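Local coordinates for quinone reductase (Klebsiella pneumoniae subsp. pneumoniae, PDB 4GI5), which binds FAD and probably works as an NAD(P)H-dependent quinone reductase of the flavodoxin-like fold, at residues Phe83-Pro86 against Thr87-Ser90; Asn188-Ile191 against Asp192-Leu195; Gly225-Ala228 against Asp229-Ala233. One frame throughout, in Å; residues are numbered along the deposited sequence.

Interaction 1 (Phe83-Pro86 against Thr87-Ser90); sequences FWRP and TLDS. With FAD (flavin-adenine dinucleotide), chain C.
The D89 carboxylate folds back onto R85, taking its backbone N-H through OD1 at 2.8 Å. CG stands anti to the carbonyl carbon (chi1 -72°), and the nearly straight bond reaches OD1 from above the carboxylate plane. The same OD1 accepts a water that also donates to the carbonyl oxygen of F83, while OD2 is held by the backbone N of V80. W84 slides its indole against this group, the ring and carboxylate planes 26° apart; its NE1 is hydrogen-bonded to S75 OG, so the 3.2 Å approach of NE1 to D89 CB is packing. In return D89 N donates to R85 O at 3.0 Å, closing the first turn of helix 86-96 in the flavodoxin-like fold. The R85 side chain extends to an FAD held mainly by the second subunit. Its chain bends at chi3 (64°), which brings NE to the phosphate oxygen O2A of FAD at 2.9 Å. The guanidinium is sandwiched: ribose C3B of FAD stands 3.6 Å above the centre of one face, and L88 CG lies off-centre over the other, with L88 CD1 3.3 Å from R85 NH1. Nearer the flavin, P86 CB meets its methyl C8M at 3.4 Å.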
loop_
_atom_site.group_PDB
_atom_site.type_symbol
_atom_site.label_atom_id
_atom_site.label_comp_id
_atom_site.label_asym_id
_atom_site.label_seq_id
_atom_site.Cartn_x
_atom_site.Cartn_y
_atom_site.Cartn_z
ATOM N N PHE B 83 -6.588 -26.574 6.493
ATOM C CA PHE B 83 -7.417 -25.490 5.970
ATOM C C PHE B 83 -6.466 -24.693 5.011
ATOM O O PHE B 83 -5.270 -24.809 5.179
ATOM C CB PHE B 83 -7.957 -24.580 7.085
ATOM C CG PHE B 83 -6.909 -24.132 8.077
ATOM C CD1 PHE B 83 -6.161 -22.932 7.867
ATOM C CD2 PHE B 83 -6.650 -24.796 9.267
ATOM C CE1 PHE B 83 -5.209 -22.545 8.763
ATOM C CE2 PHE B 83 -5.748 -24.406 10.163
ATOM C CZ PHE B 83 -4.980 -23.232 9.958
ATOM N N TRP B 84 -7.061 -24.017 4.089
ATOM C CA TRP B 84 -6.337 -23.313 3.050
ATOM C C TRP B 84 -5.451 -22.228 3.746
ATOM O O TRP B 84 -5.922 -21.591 4.712
ATOM C CB TRP B 84 -7.322 -22.621 2.170
ATOM C CG TRP B 84 -6.748 -22.037 0.998
ATOM C CD1 TRP B 84 -6.369 -22.687 -0.170
ATOM C CD2 TRP B 84 -6.370 -20.655 0.819
ATOM N NE1 TRP B 84 -5.808 -21.792 -1.041
ATOM C CE2 TRP B 84 -5.859 -20.542 -0.521
ATOM C CE3 TRP B 84 -6.535 -19.518 1.606
ATOM C CZ2 TRP B 84 -5.402 -19.362 -1.053
ATOM C CZ3 TRP B 84 -6.151 -18.240 1.004
ATOM C CH2 TRP B 84 -5.560 -18.247 -0.287
ATOM N N ARG B 85 -4.222 -22.076 3.271
ATOM C CA ARG B 85 -3.313 -21.031 3.793
ATOM C C ARG B 85 -2.759 -20.227 2.630
ATOM O O ARG B 85 -2.267 -20.787 1.653
ATOM C CB ARG B 85 -2.194 -21.592 4.545
ATOM C CG ARG B 85 -2.694 -22.225 5.888
ATOM C CD ARG B 85 -1.577 -22.840 6.639
ATOM N NE ARG B 85 -0.565 -21.862 7.078
ATOM C CZ ARG B 85 0.626 -22.210 7.517
ATOM N NH1 ARG B 85 0.906 -23.477 7.686
ATOM N NH2 ARG B 85 1.505 -21.316 7.864
ATOM N N PRO B 86 -2.921 -18.879 2.718
ATOM C CA PRO B 86 -2.340 -18.080 1.614
ATOM C C PRO B 86 -0.931 -18.442 1.198
ATOM O O PRO B 86 -0.633 -18.461 0.019
ATOM C CB PRO B 86 -2.402 -16.634 2.207
ATOM C CG PRO B 86 -3.571 -16.631 3.116
ATOM C CD PRO B 86 -3.585 -18.045 3.712
ATOM N N THR B 87 -0.113 -18.728 2.152
ATOM C CA THR B 87 1.255 -19.071 1.836
ATOM C C THR B 87 1.419 -20.491 1.212
ATOM O O THR B 87 1.866 -20.664 0.110
ATOM C CB THR B 87 2.168 -18.940 3.038
ATOM O OG1 THR B 87 1.666 -19.677 4.167
ATOM C CG2 THR B 87 2.355 -17.471 3.523
ATOM N N LEU B 88 1.140 -21.502 2.002
ATOM C CA LEU B 88 1.479 -22.862 1.593
ATOM C C LEU B 88 0.663 -23.309 0.427
ATOM O O LEU B 88 1.125 -24.212 -0.329
ATOM C CB LEU B 88 1.290 -23.853 2.769
ATOM C CG LEU B 88 2.296 -23.588 3.914
ATOM C CD1 LEU B 88 2.255 -24.783 4.912
ATOM C CD2 LEU B 88 3.713 -23.434 3.468
ATOM N N ASP B 89 -0.535 -22.827 0.254
ATOM C CA ASP B 89 -1.359 -23.196 -0.874
ATOM C C ASP B 89 -0.835 -22.616 -2.170
ATOM O O ASP B 89 -0.830 -23.272 -3.224
ATOM C CB ASP B 89 -2.860 -23.068 -0.669
ATOM C CG ASP B 89 -3.343 -24.170 0.273
ATOM O OD1 ASP B 89 -3.257 -23.971 1.439
ATOM O OD2 ASP B 89 -3.798 -25.223 -0.199
ATOM N N SER B 90 -0.239 -21.441 -2.098
ATOM C CA SER B 90 0.545 -20.909 -3.236
ATOM C C SER B 90 1.753 -21.742 -3.530
ATOM O O SER B 90 2.045 -22.005 -4.704
ATOM C CB SER B 90 0.942 -19.419 -2.969
ATOM O OG SER B 90 1.695 -18.959 -4.110
HETATM P PA FAD C . -2.312 -18.823 8.680
HETATM O O1A FAD C . -3.745 -19.043 8.691
HETATM O O2A FAD C . -1.471 -19.177 7.494
HETATM O O5B FAD C . -1.738 -19.525 10.004
HETATM C C5B FAD C . -0.394 -19.319 10.402
HETATM C C4B FAD C . -0.015 -20.300 11.451
HETATM O O4B FAD C . -0.740 -20.015 12.635
HETATM C C3B FAD C . -0.364 -21.711 10.976
HETATM O O3B FAD C . 0.829 -22.430 11.325
HETATM C C2B FAD C . -1.508 -22.043 11.888
HETATM O O2B FAD C . -1.613 -23.458 12.112
HETATM C C1B FAD C . -1.243 -21.252 13.143
HETATM N N9A FAD C . -2.520 -21.083 13.893
HETATM C C8A FAD C . -3.838 -20.777 13.458
HETATM N N7A FAD C . -4.717 -20.731 14.458
HETATM C C5A FAD C . -3.953 -21.091 15.471
HETATM C C6A FAD C . -4.368 -21.366 16.855
HETATM N N6A FAD C . -5.708 -21.161 17.033
HETATM N N1A FAD C . -3.444 -21.734 17.780
HETATM C C2A FAD C . -2.218 -21.939 17.397
HETATM N N3A FAD C . -1.827 -21.649 16.092
HETATM C C4A FAD C . -2.616 -21.212 15.180
HETATM N N1 FAD C . 5.061 -11.117 5.885
HETATM C C2 FAD C . 5.832 -10.062 6.080
HETATM O O2 FAD C . 6.432 -9.922 7.159
HETATM N N3 FAD C . 5.865 -9.017 5.205
HETATM C C4 FAD C . 5.336 -9.165 3.970
HETATM O O4 FAD C . 5.400 -8.213 3.151
HETATM C C4X FAD C . 4.551 -10.291 3.652
HETATM N N5 FAD C . 4.031 -10.444 2.363
HETATM C C5X FAD C . 3.123 -11.508 2.159
HETATM C C6 FAD C . 2.404 -11.570 0.941
HETATM C C7 FAD C . 1.543 -12.649 0.725
HETATM C C7M FAD C . 0.742 -12.667 -0.529
HETATM C C8 FAD C . 1.421 -13.670 1.731
HETATM C C8M FAD C . 0.432 -14.817 1.558
HETATM C C9 FAD C . 2.091 -13.622 2.944
HETATM C C9A FAD C . 2.972 -12.528 3.154
HETATM N N10 FAD C . 3.644 -12.393 4.402
HETATM C C10 FAD C . 4.458 -11.293 4.683
HETATM C "C1'" FAD C . 3.383 -13.310 5.489
HETATM C "C2'" FAD C . 2.018 -12.987 6.100
HETATM O "O2'" FAD C . 1.985 -11.726 6.805
HETATM C "C3'" FAD C . 1.670 -14.133 7.070
HETATM O "O3'" FAD C . 1.455 -15.275 6.218
HETATM C "C4'" FAD C . 0.330 -13.873 7.799
HETATM O "O4'" FAD C . 0.529 -12.816 8.754
HETATM C "C5'" FAD C . -0.161 -15.140 8.551
HETATM O "O5'" FAD C . -1.473 -14.912 9.059
HETATM P P FAD C . -2.637 -15.914 8.495
HETATM O O1P FAD C . -3.926 -15.542 9.252
HETATM O O2P FAD C . -2.683 -15.970 7.030
HETATM O O3P FAD C . -1.974 -17.252 9.079
HETATM O O HOH W 1 -3.213 -25.656 3.542
#

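Interaction 2 (Asn188-Ile191 against Asp192-Leu195); sequences NGPI and DDIL
P190 and I194 meet through the first turn of the short helix 191-194, which follows the loop after strand 168-174 of the flavodoxin-like fold. P190 holds the N-cap position, and its carbonyl oxygen receives two N-H groups: I194 N at 3.0 Å, nearly along the C=O axis, and D193 N in a weak, bent bond (129°). The next bond of the turn runs from L195 N to I191 O. The tighter side is built by I194, I191 and L195. I194 points its CB toward the incoming loop, and CD1 comes to 3.3 Å from the carbonyl oxygen of N188. I191 and L195 run alongside each other; with CG1 anti to the backbone N (chi1 -170°), I191 sets that carbon 3.8 Å from L195 CD1. N188 turns its amide away from the helix, where OD1 bonds Y159 OH of the second subunit beside the FAD-binding residues F125 and Y182. From the second subunit, F196 packs on I194 and L275 on both P190 and D193. The solvent side is looser: D192 is exposed, with OD1 merely near I191 CG2 at 3.9 Å, and D193 OD1 bonds a glycerol probably left from crystallisation. One close contact remains there: D193 OD2 lies to one face of the pyrrolidine, off toward its rim, 3.3 Å from P190 CG.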
loop_
_atom_site.group_PDB
_atom_site.type_symbol
_atom_site.label_atom_id
_atom_site.label_comp_id
_atom_site.label_asym_id
_atom_site.label_seq_id
_atom_site.Cartn_x
_atom_site.Cartn_y
_atom_site.Cartn_z
ATOM N N ASN B 188 2.981 15.069 3.825
ATOM C CA ASN B 188 2.606 13.718 3.376
ATOM C C ASN B 188 3.682 12.669 3.601
ATOM O O ASN B 188 3.383 11.475 3.472
ATOM C CB ASN B 188 2.205 13.706 1.911
ATOM C CG ASN B 188 0.951 14.481 1.628
ATOM O OD1 ASN B 188 0.005 14.601 2.417
ATOM N ND2 ASN B 188 0.906 15.033 0.403
ATOM N N GLY B 189 4.883 13.094 3.933
ATOM C CA GLY B 189 6.066 12.276 3.944
ATOM C C GLY B 189 6.900 12.392 2.696
ATOM O O GLY B 189 6.357 12.693 1.632
ATOM N N PRO B 190 8.203 12.181 2.777
ATOM C CA PRO B 190 8.999 12.323 1.550
ATOM C C PRO B 190 8.549 11.281 0.531
ATOM O O PRO B 190 8.310 10.085 0.870
ATOM C CB PRO B 190 10.432 12.015 1.989
ATOM C CG PRO B 190 10.410 12.279 3.521
ATOM C CD PRO B 190 9.007 11.763 3.901
ATOM N N ILE B 191 8.381 11.695 -0.741
ATOM C CA ILE B 191 7.899 10.708 -1.748
ATOM C C ILE B 191 8.651 9.423 -1.791
ATOM O O ILE B 191 8.034 8.362 -1.929
ATOM C CB ILE B 191 7.814 11.341 -3.128
ATOM C CG1 ILE B 191 7.095 10.465 -4.183
ATOM C CG2 ILE B 191 9.200 11.779 -3.613
ATOM C CD1 ILE B 191 5.675 10.183 -3.872
ATOM N N ASP B 192 9.997 9.421 -1.697
ATOM C CA ASP B 192 10.728 8.196 -1.777
ATOM C C ASP B 192 10.541 7.267 -0.549
ATOM O O ASP B 192 10.680 6.060 -0.662
ATOM C CB ASP B 192 12.212 8.486 -2.000
ATOM C CG ASP B 192 12.481 9.193 -3.338
ATOM O OD1 ASP B 192 11.852 8.995 -4.312
ATOM O OD2 ASP B 192 13.211 10.157 -3.227
ATOM N N ASP B 193 10.173 7.855 0.594
ATOM C CA ASP B 193 9.889 7.045 1.747
ATOM C C ASP B 193 8.487 6.469 1.622
ATOM O O ASP B 193 8.261 5.305 2.012
ATOM C CB ASP B 193 10.008 7.939 2.999
ATOM C CG ASP B 193 11.445 8.368 3.331
ATOM O OD1 ASP B 193 12.382 7.751 2.908
ATOM O OD2 ASP B 193 11.529 9.288 4.154
ATOM N N ILE B 194 7.468 7.251 1.199
ATOM C CA ILE B 194 6.148 6.698 0.972
ATOM C C ILE B 194 6.130 5.572 -0.083
ATOM O O ILE B 194 5.446 4.587 0.096
ATOM C CB ILE B 194 5.205 7.834 0.394
ATOM C CG1 ILE B 194 5.061 8.880 1.455
ATOM C CG2 ILE B 194 3.861 7.273 -0.189
ATOM C CD1 ILE B 194 4.454 8.441 2.752
ATOM N N LEU B 195 6.985 5.670 -1.091
ATOM C CA LEU B 195 7.097 4.641 -2.099
ATOM C C LEU B 195 8.008 3.415 -1.696
ATOM O O LEU B 195 8.115 2.488 -2.484
ATOM C CB LEU B 195 7.655 5.180 -3.391
ATOM C CG LEU B 195 6.671 6.212 -4.057
ATOM C CD1 LEU B 195 7.353 6.825 -5.280
ATOM C CD2 LEU B 195 5.300 5.615 -4.381
#

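Interaction 3 (Gly225-Ala228 against Asp229-Ala233); sequences GQFA and DQCAA. With FAD (flavin-adenine dinucleotide), chain H.
Helix 224-239 of the flavodoxin-like fold carries one wall of the FAD adenine site on its first turns, where F227 lies between the cofactor and C231. F227 points CG anti to its backbone N (chi1 -173°), which sends the ring out to the adenine: CG is 3.4 Å from N1A of FAD, and the amino nitrogen N6A stands over the centre of one face of the F227 ring. C231 SG covers the opposite face in a sulfur-aromatic contact, 3.6 Å from the ring centroid and 25° off the normal, shifted toward the CE2 side. The ring is thus held from both faces, and L37, A40 and L41 of helix 37-51 also pack on it. Regular i to i+4 backbone bonds, such as C231 N to F227 O at 2.8 Å, set the spacing that puts the sulfur one turn beyond the ring. Q230 reaches back along the helix, its amide plane 84° from the F227 ring; NE2 bonds T222 OG1 and a glycerol probably from crystallisation. Q226 runs out extended to give its NE2 to R218 O. The buried oxygen OE1 of Q230 has no polar partner and rests 3.5 Å from F227 CD1.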
loop_
_atom_site.group_PDB
_atom_site.type_symbol
_atom_site.label_atom_id
_atom_site.label_comp_id
_atom_site.label_asym_id
_atom_site.label_seq_id
_atom_site.Cartn_x
_atom_site.Cartn_y
_atom_site.Cartn_z
ATOM N N GLY B 225 -0.583 22.814 -21.177
ATOM C CA GLY B 225 0.797 23.082 -21.045
ATOM C C GLY B 225 1.503 22.175 -20.012
ATOM O O GLY B 225 2.619 21.697 -20.224
ATOM N N GLN B 226 0.758 21.878 -18.981
ATOM C CA GLN B 226 1.276 20.883 -17.952
ATOM C C GLN B 226 1.386 19.486 -18.552
ATOM O O GLN B 226 2.347 18.751 -18.328
ATOM C CB GLN B 226 0.358 20.945 -16.704
ATOM C CG GLN B 226 0.893 20.091 -15.544
ATOM C CD GLN B 226 0.110 20.310 -14.290
ATOM O OE1 GLN B 226 -0.764 21.193 -14.210
ATOM N NE2 GLN B 226 0.237 19.381 -13.379
ATOM N N PHE B 227 0.415 19.091 -19.344
ATOM C CA PHE B 227 0.486 17.862 -20.058
ATOM C C PHE B 227 1.671 17.768 -21.004
ATOM O O PHE B 227 2.336 16.740 -21.121
ATOM C CB PHE B 227 -0.809 17.591 -20.772
ATOM C CG PHE B 227 -0.864 16.246 -21.413
ATOM C CD1 PHE B 227 -0.978 15.053 -20.617
ATOM C CD2 PHE B 227 -0.859 16.064 -22.806
ATOM C CE1 PHE B 227 -0.972 13.789 -21.164
ATOM C CE2 PHE B 227 -0.807 14.789 -23.362
ATOM C CZ PHE B 227 -0.903 13.641 -22.562
ATOM N N ALA B 228 1.947 18.857 -21.753
ATOM C CA ALA B 228 3.116 18.827 -22.572
ATOM C C ALA B 228 4.389 18.643 -21.724
ATOM O O ALA B 228 5.328 17.889 -22.192
ATOM C CB ALA B 228 3.235 20.110 -23.454
ATOM N N ASP B 229 4.463 19.277 -20.574
ATOM C CA ASP B 229 5.598 19.076 -19.723
ATOM C C ASP B 229 5.714 17.567 -19.256
ATOM O O ASP B 229 6.838 17.030 -19.177
ATOM C CB ASP B 229 5.602 19.994 -18.503
ATOM C CG ASP B 229 5.808 21.478 -18.848
ATOM O OD1 ASP B 229 6.295 21.777 -19.950
ATOM O OD2 ASP B 229 5.349 22.256 -18.031
ATOM N N GLN B 230 4.569 17.008 -18.858
ATOM C CA GLN B 230 4.524 15.594 -18.454
ATOM C C GLN B 230 5.000 14.703 -19.554
ATOM O O GLN B 230 5.781 13.807 -19.345
ATOM C CB GLN B 230 3.113 15.199 -17.985
ATOM C CG GLN B 230 2.635 15.945 -16.725
ATOM C CD GLN B 230 1.153 15.873 -16.548
ATOM O OE1 GLN B 230 0.399 15.580 -17.495
ATOM N NE2 GLN B 230 0.694 16.239 -15.380
ATOM N N CYS B 231 4.471 14.918 -20.784
ATOM C CA CYS B 231 4.872 14.107 -21.918
ATOM C C CYS B 231 6.354 14.194 -22.169
ATOM O O CYS B 231 6.907 13.143 -22.475
ATOM C CB CYS B 231 4.166 14.532 -23.227
ATOM S SG CYS B 231 2.399 14.262 -23.215
ATOM N N ALA B 232 6.938 15.401 -22.073
ATOM C CA ALA B 232 8.391 15.552 -22.351
ATOM C C ALA B 232 9.238 14.782 -21.339
ATOM O O ALA B 232 10.209 14.117 -21.667
ATOM C CB ALA B 232 8.736 17.016 -22.326
ATOM N N ALA B 233 8.810 14.879 -20.075
ATOM C CA ALA B 233 9.494 14.143 -18.968
ATOM C C ALA B 233 9.386 12.628 -19.138
ATOM O O ALA B 233 10.369 11.926 -18.998
ATOM C CB ALA B 233 8.928 14.629 -17.601
HETATM P PA FAD H . -8.053 12.637 -14.388
HETATM O O1A FAD H . -8.472 11.711 -15.454
HETATM O O2A FAD H . -8.896 13.088 -13.290
HETATM O O5B FAD H . -7.502 14.022 -15.064
HETATM C C5B FAD H . -6.769 15.059 -14.380
HETATM C C4B FAD H . -6.721 16.266 -15.259
HETATM O O4B FAD H . -5.840 15.996 -16.326
HETATM C C3B FAD H . -8.075 16.693 -15.770
HETATM O O3B FAD H . -8.137 18.092 -15.540
HETATM C C2B FAD H . -7.902 16.379 -17.228
HETATM O O2B FAD H . -8.767 17.157 -18.096
HETATM C C1B FAD H . -6.458 16.563 -17.556
HETATM N N9A FAD H . -6.091 15.792 -18.776
HETATM C C8A FAD H . -6.481 14.481 -19.224
HETATM N N7A FAD H . -5.957 14.175 -20.389
HETATM C C5A FAD H . -5.350 15.352 -20.713
HETATM C C6A FAD H . -4.660 15.863 -21.898
HETATM N N6A FAD H . -4.511 14.961 -22.812
HETATM N N1A FAD H . -4.125 17.132 -21.943
HETATM C C2A FAD H . -4.262 17.940 -20.897
HETATM N N3A FAD H . -4.948 17.529 -19.763
HETATM C C4A FAD H . -5.400 16.326 -19.724
HETATM N N1 FAD H . -3.313 12.400 -4.420
HETATM C C2 FAD H . -2.222 12.408 -3.625
HETATM O O2 FAD H . -1.261 13.275 -3.792
HETATM N N3 FAD H . -2.076 11.500 -2.595
HETATM C C4 FAD H . -3.062 10.648 -2.255
HETATM O O4 FAD H . -2.894 9.780 -1.388
HETATM C C4X FAD H . -4.245 10.651 -3.073
HETATM N N5 FAD H . -5.247 9.757 -2.819
HETATM C C5X FAD H . -6.359 9.682 -3.699
HETATM C C6 FAD H . -7.282 8.767 -3.520
HETATM C C7 FAD H . -8.324 8.592 -4.429
HETATM C C7M FAD H . -9.349 7.540 -4.217
HETATM C C8 FAD H . -8.442 9.488 -5.518
HETATM C C8M FAD H . -9.606 9.356 -6.463
HETATM C C9 FAD H . -7.513 10.461 -5.712
HETATM C C9A FAD H . -6.414 10.569 -4.812
HETATM N N10 FAD H . -5.375 11.444 -5.044
HETATM C C10 FAD H . -4.269 11.506 -4.207
HETATM C "C1'" FAD H . -5.350 12.326 -6.220
HETATM C "C2'" FAD H . -4.903 11.438 -7.383
HETATM O "O2'" FAD H . -3.549 10.977 -7.343
HETATM C "C3'" FAD H . -5.110 12.174 -8.746
HETATM O "O3'" FAD H . -6.548 12.349 -8.817
HETATM C "C4'" FAD H . -4.675 11.361 -9.972
HETATM O "O4'" FAD H . -3.285 11.307 -10.006
HETATM C "C5'" FAD H . -5.105 12.093 -11.271
HETATM O "O5'" FAD H . -4.846 11.251 -12.349
HETATM P P FAD H . -6.143 10.739 -13.221
HETATM O O1P FAD H . -5.606 9.933 -14.339
HETATM O O2P FAD H . -7.189 10.119 -12.409
HETATM O O3P FAD H . -6.611 12.195 -13.743
#

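In the fold
The three contacts follow one another along the chain, all within the flavodoxin-like range, on helices or helix starts outside its five-stranded parallel sheet. Interaction 1 opens helix 86-96, interaction 2 forms helix 191-194 just before helix 196-204, and interaction 3 lies on helix 224-239 after strand 209-216. None touches another. Interactions 1 and 3 are about 46 Å apart between centres, on opposite sides of the chain's centre; interaction 2 is about 33 Å from interaction 1 and 23 Å from interaction 3. The two ends meet different FAD molecules: residues 83-90 complete a site built largely by the second subunit and so formed across the dimer, whereas residues 225-233 serve the chain's own adenine pocket. Interaction 2 also touches the second subunit.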